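Local coordinates for uncharacterized protein (PDB 2NSF) that catalyses the mycothiol-dependent isomerization of maleylpyruvate, as a zinc-binding enzyme with a mainly helical N-terminal domain, at residues I70-Y75 and E104-G109; V50-F55 and L112-L117; A77-N82 and P94-P99. All coordinates share one frame; numbering follows the deposited sequence.

Contact 1 (I70-Y75 and E104-G109); sequences IAHVAY and EEIAYG. With ZN (zinc ion), chain E.
Y75 and E105 run antiparallel alongside each other and stack. The carboxylate lies over one face of the tyrosine ring, nearer the ring's margin than its centre, with the two planes 18° apart. E105 CG joins in as a CH-pi donor, 4.0 Å from the Y75 ring centroid and nearly above it. E105 CG sits between its own N and carbonyl carbon, which sends the extended chain back across the ring. Water 1 ties this end down: it donates to Y75 O and to E105 OE2. The tyrosine ring also rests on backbone. Y75 CE2 lies 3.1 Å from E105 O, and G109 CA sits at the ring edge, 3.5 Å from Y75 OH. A71 CB packs on G109 CA at 4.0 Å, so the helices come close where one of them lacks a side chain. I106 runs beside H72, and its CD1 is 4.0 Å from H72 CB. The imidazole turns away with CG anti to the backbone N (chi1 167°), and its NE2 binds the zinc ion at 2.2 Å. Waters 2 and 3, E164 and H168 are also zinc ligands. The axes of segments 70-75 and 104-109 come within 8.7 Å at 130°; they belong to helices 66-89 and 99-109. Helix 114-133 packs against I70, A74 and Y75, and helix 29-49 against I70 and V73.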
loop_
_atom_site.group_PDB
_atom_site.type_symbol
_atom_site.label_atom_id
_atom_site.label_comp_id
_atom_site.label_asym_id
_atom_site.label_seq_id
_atom_site.Cartn_x
_atom_site.Cartn_y
_atom_site.Cartn_z
ATOM N N ILE A 70 -2.047 10.456 -7.866
ATOM C CA ILE A 70 -0.744 10.475 -8.514
ATOM C C ILE A 70 0.257 11.275 -7.686
ATOM O O ILE A 70 1.415 10.874 -7.543
ATOM C CB ILE A 70 -0.874 11.054 -9.947
ATOM C CG1 ILE A 70 -1.715 10.090 -10.794
ATOM C CG2 ILE A 70 0.498 11.254 -10.577
ATOM C CD1 ILE A 70 -2.288 10.706 -12.067
ATOM N N ALA A 71 -0.194 12.401 -7.139
ATOM C CA ALA A 71 0.667 13.237 -6.311
ATOM C C ALA A 71 1.059 12.460 -5.063
ATOM O O ALA A 71 2.224 12.416 -4.689
ATOM C CB ALA A 71 -0.058 14.521 -5.923
ATOM N N HIS A 72 0.074 11.837 -4.432
ATOM C CA HIS A 72 0.318 11.048 -3.228
ATOM C C HIS A 72 1.381 9.978 -3.408
ATOM O O HIS A 72 2.260 9.817 -2.560
ATOM C CB HIS A 72 -0.972 10.366 -2.745
ATOM C CG HIS A 72 -0.765 9.310 -1.717
ATOM N ND1 HIS A 72 0.110 9.457 -0.684
ATOM C CD2 HIS A 72 -1.355 8.106 -1.569
ATOM C CE1 HIS A 72 0.077 8.377 0.082
ATOM N NE2 HIS A 72 -0.804 7.538 -0.431
ATOM N N VAL A 73 1.304 9.231 -4.507
ATOM C CA VAL A 73 2.282 8.181 -4.752
ATOM C C VAL A 73 3.692 8.762 -4.816
ATOM O O VAL A 73 4.639 8.169 -4.297
ATOM C CB VAL A 73 1.937 7.392 -6.053
ATOM C CG1 VAL A 73 3.055 6.394 -6.398
ATOM C CG2 VAL A 73 0.630 6.640 -5.850
ATOM N N ALA A 74 3.831 9.944 -5.418
ATOM C CA ALA A 74 5.140 10.580 -5.514
ATOM C C ALA A 74 5.608 11.053 -4.139
ATOM O O ALA A 74 6.761 10.847 -3.769
ATOM C CB ALA A 74 5.090 11.763 -6.489
ATOM N N TYR A 75 4.716 11.689 -3.385
ATOM C CA TYR A 75 5.101 12.175 -2.062
ATOM C C TYR A 75 5.437 11.017 -1.124
ATOM O O TYR A 75 6.224 11.171 -0.188
ATOM C CB TYR A 75 4.001 13.075 -1.482
ATOM C CG TYR A 75 3.827 14.356 -2.276
ATOM C CD1 TYR A 75 4.929 15.149 -2.593
ATOM C CD2 TYR A 75 2.571 14.759 -2.731
ATOM C CE1 TYR A 75 4.794 16.315 -3.349
ATOM C CE2 TYR A 75 2.422 15.932 -3.494
ATOM C CZ TYR A 75 3.541 16.697 -3.795
ATOM O OH TYR A 75 3.417 17.845 -4.546
ATOM N N GLU A 104 -1.293 19.012 2.973
ATOM C CA GLU A 104 -1.108 20.235 2.209
ATOM C C GLU A 104 -0.302 20.048 0.932
ATOM O O GLU A 104 -0.589 20.697 -0.079
ATOM C CB GLU A 104 -0.475 21.307 3.093
ATOM C CG GLU A 104 -1.456 21.883 4.108
ATOM C CD GLU A 104 -0.774 22.655 5.218
ATOM O OE1 GLU A 104 0.345 23.158 4.992
ATOM O OE2 GLU A 104 -1.366 22.768 6.314
ATOM N N GLU A 105 0.701 19.176 0.952
ATOM C CA GLU A 105 1.475 18.981 -0.264
ATOM C C GLU A 105 0.673 18.169 -1.275
ATOM O O GLU A 105 0.779 18.399 -2.479
ATOM C CB GLU A 105 2.846 18.340 0.023
ATOM C CG GLU A 105 2.847 16.956 0.636
ATOM C CD GLU A 105 4.260 16.401 0.775
ATOM O OE1 GLU A 105 5.234 17.172 0.550
ATOM O OE2 GLU A 105 4.394 15.202 1.116
ATOM N N ILE A 106 -0.150 17.236 -0.800
ATOM C CA ILE A 106 -0.979 16.464 -1.723
ATOM C C ILE A 106 -1.965 17.431 -2.381
ATOM O O ILE A 106 -2.254 17.324 -3.575
ATOM C CB ILE A 106 -1.762 15.340 -1.001
ATOM C CG1 ILE A 106 -0.805 14.204 -0.637
ATOM C CG2 ILE A 106 -2.880 14.820 -1.895
ATOM C CD1 ILE A 106 -1.438 13.090 0.174
ATOM N N ALA A 107 -2.474 18.377 -1.600
ATOM C CA ALA A 107 -3.410 19.370 -2.120
ATOM C C ALA A 107 -2.734 20.193 -3.217
ATOM O O ALA A 107 -3.323 20.453 -4.272
ATOM C CB ALA A 107 -3.887 20.286 -0.997
ATOM N N TYR A 108 -1.494 20.603 -2.962
ATOM C CA TYR A 108 -0.734 21.392 -3.923
ATOM C C TYR A 108 -0.460 20.580 -5.188
ATOM O O TYR A 108 -0.755 21.020 -6.302
ATOM C CB TYR A 108 0.593 21.837 -3.310
ATOM C CG TYR A 108 1.482 22.578 -4.282
ATOM C CD1 TYR A 108 1.200 23.892 -4.656
ATOM C CD2 TYR A 108 2.597 21.956 -4.848
ATOM C CE1 TYR A 108 2.008 24.571 -5.572
ATOM C CE2 TYR A 108 3.411 22.624 -5.765
ATOM C CZ TYR A 108 3.109 23.930 -6.120
ATOM O OH TYR A 108 3.914 24.604 -7.017
ATOM N N GLY A 109 0.099 19.389 -5.006
ATOM C CA GLY A 109 0.405 18.536 -6.139
ATOM C C GLY A 109 -0.790 18.269 -7.035
ATOM O O GLY A 109 -0.649 18.206 -8.256
HETATM ZN ZN ZN E . -1.347 5.403 -0.247
HETATM O O HOH W 1 6.671 13.687 0.915
HETATM O O HOH W 2 -0.764 5.453 1.861
HETATM O O HOH W 3 -2.303 3.310 0.544
#

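Contact 2 (V50-F55 and L112-L117); sequences VDNAEF and LNPDAL
The backbones come nearest at N52 and P114, whose CA atoms are 5.3 Å apart, where a turn with helical backbone angles at 52-55 meets the first turn of helix 114-133. P114 is wedged between N52 and F55. Its CB lies 3.4 Å from N52 CG and also makes a CH-pi contact over one face of the F55 ring, 4.0 Å from the centroid and 20° off the normal. P114 CG leans on the backbone instead, 3.4 Å from N52 O. The phenyl ring swings toward the helix with CG beside its own N (chi1 -83°). L117 CD1 then meets the ring at its edge, 4.0 Å from F55 CD2. On the outer side N52 reaches past the proline to D115. N52 ND2 donates to D115 OD1 at 3.0 Å. The oxygen is met from above the carboxylate plane, and the amide and carboxylate stand 77° apart. The other end of the same amide is held too: N52 OD1 accepts from R118 NH2, which also bonds V50 O. Each end of the N52 amide thus has a partner on the helix, which should fix how the amide is turned. N113 is the N-cap residue and P114 follows it, at the first turn of the helix, a common place for proline. The arrangement is that of an interhelical loop laid against a helix start in a helical bundle.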
loop_
_atom_site.group_PDB
_atom_site.type_symbol
_atom_site.label_atom_id
_atom_site.label_comp_id
_atom_site.label_asym_id
_atom_site.label_seq_id
_atom_site.Cartn_x
_atom_site.Cartn_y
_atom_site.Cartn_z
ATOM N N VAL A 50 -3.638 6.246 -18.497
ATOM C CA VAL A 50 -4.527 7.361 -18.197
ATOM C C VAL A 50 -4.108 8.562 -19.042
ATOM O O VAL A 50 -2.920 8.851 -19.166
ATOM C CB VAL A 50 -4.456 7.754 -16.702
ATOM C CG1 VAL A 50 -5.294 9.003 -16.450
ATOM C CG2 VAL A 50 -4.955 6.604 -15.839
ATOM N N ASP A 51 -5.083 9.244 -19.633
ATOM C CA ASP A 51 -4.798 10.415 -20.458
ATOM C C ASP A 51 -4.716 11.652 -19.573
ATOM O O ASP A 51 -5.359 11.712 -18.527
ATOM C CB ASP A 51 -5.895 10.623 -21.505
ATOM C CG ASP A 51 -6.032 9.447 -22.448
ATOM O OD1 ASP A 51 -5.002 8.978 -22.976
ATOM O OD2 ASP A 51 -7.177 9.002 -22.671
ATOM N N ASN A 52 -3.932 12.640 -19.997
ATOM C CA ASN A 52 -3.781 13.871 -19.228
ATOM C C ASN A 52 -5.128 14.504 -18.913
ATOM O O ASN A 52 -5.338 15.035 -17.824
ATOM C CB ASN A 52 -2.910 14.871 -19.993
ATOM C CG ASN A 52 -1.450 14.472 -20.012
ATOM O OD1 ASN A 52 -1.095 13.361 -19.617
ATOM N ND2 ASN A 52 -0.592 15.374 -20.475
ATOM N N ALA A 53 -6.047 14.435 -19.872
ATOM C CA ALA A 53 -7.370 15.019 -19.692
ATOM C C ALA A 53 -8.195 14.280 -18.643
ATOM O O ALA A 53 -9.215 14.785 -18.182
ATOM C CB ALA A 53 -8.115 15.038 -21.026
ATOM N N GLU A 54 -7.741 13.089 -18.261
ATOM C CA GLU A 54 -8.454 12.278 -17.276
ATOM C C GLU A 54 -7.935 12.440 -15.843
ATOM O O GLU A 54 -8.526 11.904 -14.906
ATOM C CB GLU A 54 -8.386 10.799 -17.674
ATOM C CG GLU A 54 -8.882 10.503 -19.087
ATOM C CD GLU A 54 -8.691 9.048 -19.483
ATOM O OE1 GLU A 54 -7.572 8.521 -19.309
ATOM O OE2 GLU A 54 -9.660 8.431 -19.976
ATOM N N PHE A 55 -6.842 13.177 -15.672
ATOM C CA PHE A 55 -6.268 13.390 -14.341
ATOM C C PHE A 55 -7.250 14.078 -13.397
ATOM O O PHE A 55 -7.296 13.771 -12.204
ATOM C CB PHE A 55 -4.989 14.231 -14.441
ATOM C CG PHE A 55 -3.754 13.438 -14.788
ATOM C CD1 PHE A 55 -3.808 12.390 -15.701
ATOM C CD2 PHE A 55 -2.522 13.772 -14.229
ATOM C CE1 PHE A 55 -2.655 11.686 -16.053
ATOM C CE2 PHE A 55 -1.362 13.076 -14.573
ATOM C CZ PHE A 55 -1.430 12.033 -15.490
ATOM N N LEU A 112 -1.235 20.701 -9.973
ATOM C CA LEU A 112 -0.241 20.752 -11.034
ATOM C C LEU A 112 -0.757 20.180 -12.349
ATOM O O LEU A 112 -1.675 19.353 -12.365
ATOM C CB LEU A 112 1.027 20.002 -10.608
ATOM C CG LEU A 112 1.687 20.468 -9.303
ATOM C CD1 LEU A 112 2.947 19.663 -9.048
ATOM C CD2 LEU A 112 2.005 21.953 -9.389
ATOM N N ASN A 113 -0.173 20.636 -13.454
ATOM C CA ASN A 113 -0.583 20.146 -14.762
ATOM C C ASN A 113 -0.140 18.692 -14.887
ATOM O O ASN A 113 0.836 18.273 -14.262
ATOM C CB ASN A 113 0.039 20.983 -15.885
ATOM C CG ASN A 113 1.550 20.929 -15.888
ATOM O OD1 ASN A 113 2.212 21.621 -15.114
ATOM N ND2 ASN A 113 2.108 20.092 -16.756
ATOM N N PRO A 114 -0.857 17.902 -15.693
ATOM C CA PRO A 114 -0.565 16.483 -15.915
ATOM C C PRO A 114 0.890 16.115 -16.197
ATOM O O PRO A 114 1.426 15.204 -15.570
ATOM C CB PRO A 114 -1.502 16.125 -17.062
ATOM C CG PRO A 114 -2.706 16.946 -16.742
ATOM C CD PRO A 114 -2.091 18.291 -16.400
ATOM N N ASP A 115 1.539 16.804 -17.131
ATOM C CA ASP A 115 2.923 16.470 -17.431
ATOM C C ASP A 115 3.857 16.733 -16.254
ATOM O O ASP A 115 4.858 16.037 -16.086
ATOM C CB ASP A 115 3.407 17.223 -18.672
ATOM C CG ASP A 115 2.863 16.629 -19.962
ATOM O OD1 ASP A 115 2.361 15.481 -19.930
ATOM O OD2 ASP A 115 2.948 17.299 -21.009
ATOM N N ALA A 116 3.531 17.732 -15.441
ATOM C CA ALA A 116 4.355 18.049 -14.277
ATOM C C ALA A 116 4.246 16.901 -13.277
ATOM O O ALA A 116 5.227 16.530 -12.632
ATOM C CB ALA A 116 3.887 19.346 -13.638
ATOM N N LEU A 117 3.047 16.342 -13.155
ATOM C CA LEU A 117 2.823 15.233 -12.236
ATOM C C LEU A 117 3.495 13.961 -12.736
ATOM O O LEU A 117 4.005 13.172 -11.945
ATOM C CB LEU A 117 1.322 14.997 -12.030
ATOM C CG LEU A 117 0.580 16.042 -11.188
ATOM C CD1 LEU A 117 -0.890 15.680 -11.069
ATOM C CD2 LEU A 117 1.214 16.113 -9.802
#

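Contact 3 (A77-N82 and P94-P99); sequences AIALCN and PMYVSP. With SO4 (sulfate ion), chain C.
A79 CB enters the bend at M95 and Y96, 3.3 Å from M95 O and over one face of the Y96 ring. The ring contact is a CH-pi one, with the methyl 3.9 Å from the centroid and displaced from the ring centre. M95 can be followed outward from here. Its CB lies 3.9 Å from A79 CB. Its CG, placed beside the backbone N (chi1 -84°), comes 3.7 Å from A79 O. The chain then runs straight to SD and bends there (chi3 78°). That bend turns CE back to A79 CB, to L80 CD2 at 4.0 Å, and to the sulfate. M160 of helix 156-171 also packs on this side chain. The segment 94-99 belongs to the connection that leaves helix 66-89, folds back along it and leads into helix 99-109. S98 is the N-cap of that next helix, and its OG accepts from A101 N. N82 pins the returning chain from the helix side. N82 ND2 donates to M95 O at 3.1 Å, approaching from above the carbonyl plane, and makes a weak bond to P94 O. Y96 points its hydroxyl at the sulfate, with the Y96 OH to O4 bond 2.6 Å long and O4 in the plane of the ring. N76 and R102 bind the same anion. It probably came from the crystallisation liquor but may mark part of the pocket, as the Y96 side chain's nearest atom is about 7 Å from the zinc ion.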
loop_
_atom_site.group_PDB
_atom_site.type_symbol
_atom_site.label_atom_id
_atom_site.label_comp_id
_atom_site.label_asym_id
_atom_site.label_seq_id
_atom_site.Cartn_x
_atom_site.Cartn_y
_atom_site.Cartn_z
ATOM N N ALA A 77 6.950 8.254 -2.152
ATOM C CA ALA A 77 8.304 7.857 -2.527
ATOM C C ALA A 77 9.298 8.772 -1.817
ATOM O O ALA A 77 10.311 8.321 -1.290
ATOM C CB ALA A 77 8.493 7.949 -4.042
ATOM N N ILE A 78 8.995 10.066 -1.816
ATOM C CA ILE A 78 9.852 11.049 -1.163
ATOM C C ILE A 78 9.927 10.779 0.344
ATOM O O ILE A 78 10.998 10.861 0.944
ATOM C CB ILE A 78 9.321 12.477 -1.418
ATOM C CG1 ILE A 78 9.534 12.844 -2.890
ATOM C CG2 ILE A 78 10.017 13.478 -0.494
ATOM C CD1 ILE A 78 8.822 14.120 -3.330
ATOM N N ALA A 79 8.790 10.440 0.946
ATOM C CA ALA A 79 8.748 10.162 2.376
ATOM C C ALA A 79 9.606 8.949 2.724
ATOM O O ALA A 79 10.261 8.919 3.770
ATOM C CB ALA A 79 7.308 9.944 2.828
ATOM N N LEU A 80 9.613 7.950 1.846
ATOM C CA LEU A 80 10.405 6.752 2.081
ATOM C C LEU A 80 11.889 7.055 1.903
ATOM O O LEU A 80 12.741 6.415 2.520
ATOM C CB LEU A 80 9.955 5.623 1.144
ATOM C CG LEU A 80 8.533 5.119 1.426
ATOM C CD1 LEU A 80 8.195 3.992 0.463
ATOM C CD2 LEU A 80 8.423 4.627 2.871
ATOM N N CYS A 81 12.199 8.032 1.056
ATOM C CA CYS A 81 13.588 8.432 0.861
ATOM C C CYS A 81 14.104 8.990 2.180
ATOM O O CYS A 81 15.250 8.757 2.551
ATOM C CB CYS A 81 13.705 9.515 -0.208
ATOM S SG CYS A 81 13.667 8.899 -1.892
ATOM N N ASN A 82 13.252 9.730 2.884
ATOM C CA ASN A 82 13.648 10.305 4.165
ATOM C C ASN A 82 14.063 9.212 5.138
ATOM O O ASN A 82 15.089 9.332 5.816
ATOM C CB ASN A 82 12.511 11.132 4.771
ATOM C CG ASN A 82 12.282 12.435 4.032
ATOM O OD1 ASN A 82 13.190 12.955 3.376
ATOM N ND2 ASN A 82 11.078 12.980 4.147
ATOM N N PRO A 94 12.020 12.038 9.733
ATOM C CA PRO A 94 10.680 11.451 9.621
ATOM C C PRO A 94 10.113 11.427 8.206
ATOM O O PRO A 94 10.545 12.191 7.339
ATOM C CB PRO A 94 9.845 12.314 10.567
ATOM C CG PRO A 94 10.530 13.644 10.493
ATOM C CD PRO A 94 11.985 13.260 10.559
ATOM N N MET A 95 9.148 10.542 7.978
ATOM C CA MET A 95 8.527 10.434 6.661
ATOM C C MET A 95 7.967 11.774 6.208
ATOM O O MET A 95 8.230 12.212 5.087
ATOM C CB MET A 95 7.405 9.393 6.676
ATOM C CG MET A 95 7.887 7.973 6.481
ATOM S SD MET A 95 6.511 6.803 6.487
ATOM C CE MET A 95 5.845 7.035 4.817
ATOM N N TYR A 96 7.202 12.416 7.087
ATOM C CA TYR A 96 6.590 13.715 6.805
ATOM C C TYR A 96 6.871 14.685 7.939
ATOM O O TYR A 96 7.035 14.278 9.091
ATOM C CB TYR A 96 5.073 13.574 6.654
ATOM C CG TYR A 96 4.663 12.657 5.527
ATOM C CD1 TYR A 96 4.691 13.097 4.202
ATOM C CD2 TYR A 96 4.293 11.339 5.780
ATOM C CE1 TYR A 96 4.358 12.241 3.154
ATOM C CE2 TYR A 96 3.963 10.475 4.739
ATOM C CZ TYR A 96 3.999 10.933 3.430
ATOM O OH TYR A 96 3.677 10.076 2.401
ATOM N N VAL A 97 6.916 15.973 7.612
ATOM C CA VAL A 97 7.166 16.996 8.620
ATOM C C VAL A 97 6.032 16.973 9.638
ATOM O O VAL A 97 6.259 17.109 10.842
ATOM C CB VAL A 97 7.246 18.406 7.981
ATOM C CG1 VAL A 97 7.315 19.469 9.068
ATOM C CG2 VAL A 97 8.466 18.496 7.085
ATOM N N SER A 98 4.812 16.788 9.142
ATOM C CA SER A 98 3.626 16.743 9.983
ATOM C C SER A 98 2.439 16.235 9.171
ATOM O O SER A 98 2.501 16.169 7.940
ATOM C CB SER A 98 3.301 18.142 10.507
ATOM O OG SER A 98 2.882 18.986 9.443
ATOM N N PRO A 99 1.344 15.852 9.850
ATOM C CA PRO A 99 0.157 15.360 9.144
ATOM C C PRO A 99 -0.373 16.459 8.230
ATOM O O PRO A 99 -0.799 16.200 7.102
ATOM C CB PRO A 99 -0.813 15.046 10.279
ATOM C CG PRO A 99 0.099 14.633 11.384
ATOM C CD PRO A 99 1.195 15.668 11.305
HETATM S S SO4 C . 1.599 7.412 3.777
HETATM O O1 SO4 C . 0.320 7.521 3.053
HETATM O O2 SO4 C . 1.606 8.400 4.873
HETATM O O3 SO4 C . 1.740 6.056 4.350
HETATM O O4 SO4 C . 2.716 7.666 2.855
#

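How the contacts relate
The three contacts are nested along the chain. Contact 3 closes the innermost loop, contact 1 the next and contact 2 the outermost. All belong to the N-terminal domain. Contacts 1 and 3 share helix 66-89, with centres about 12 Å apart, and touch through E105 and Y96. Contact 2 sits toward the end of the bundle, its centre about 13 Å from that of contact 1. I70 on F55 and G109 on L117 join these two. The centres of contacts 2 and 3 are about 24 Å apart, and the two do not touch. Contact 1 holds the zinc ligand H72, and contact 3 borders the same region through Y96, whereas contact 2 lies farther off.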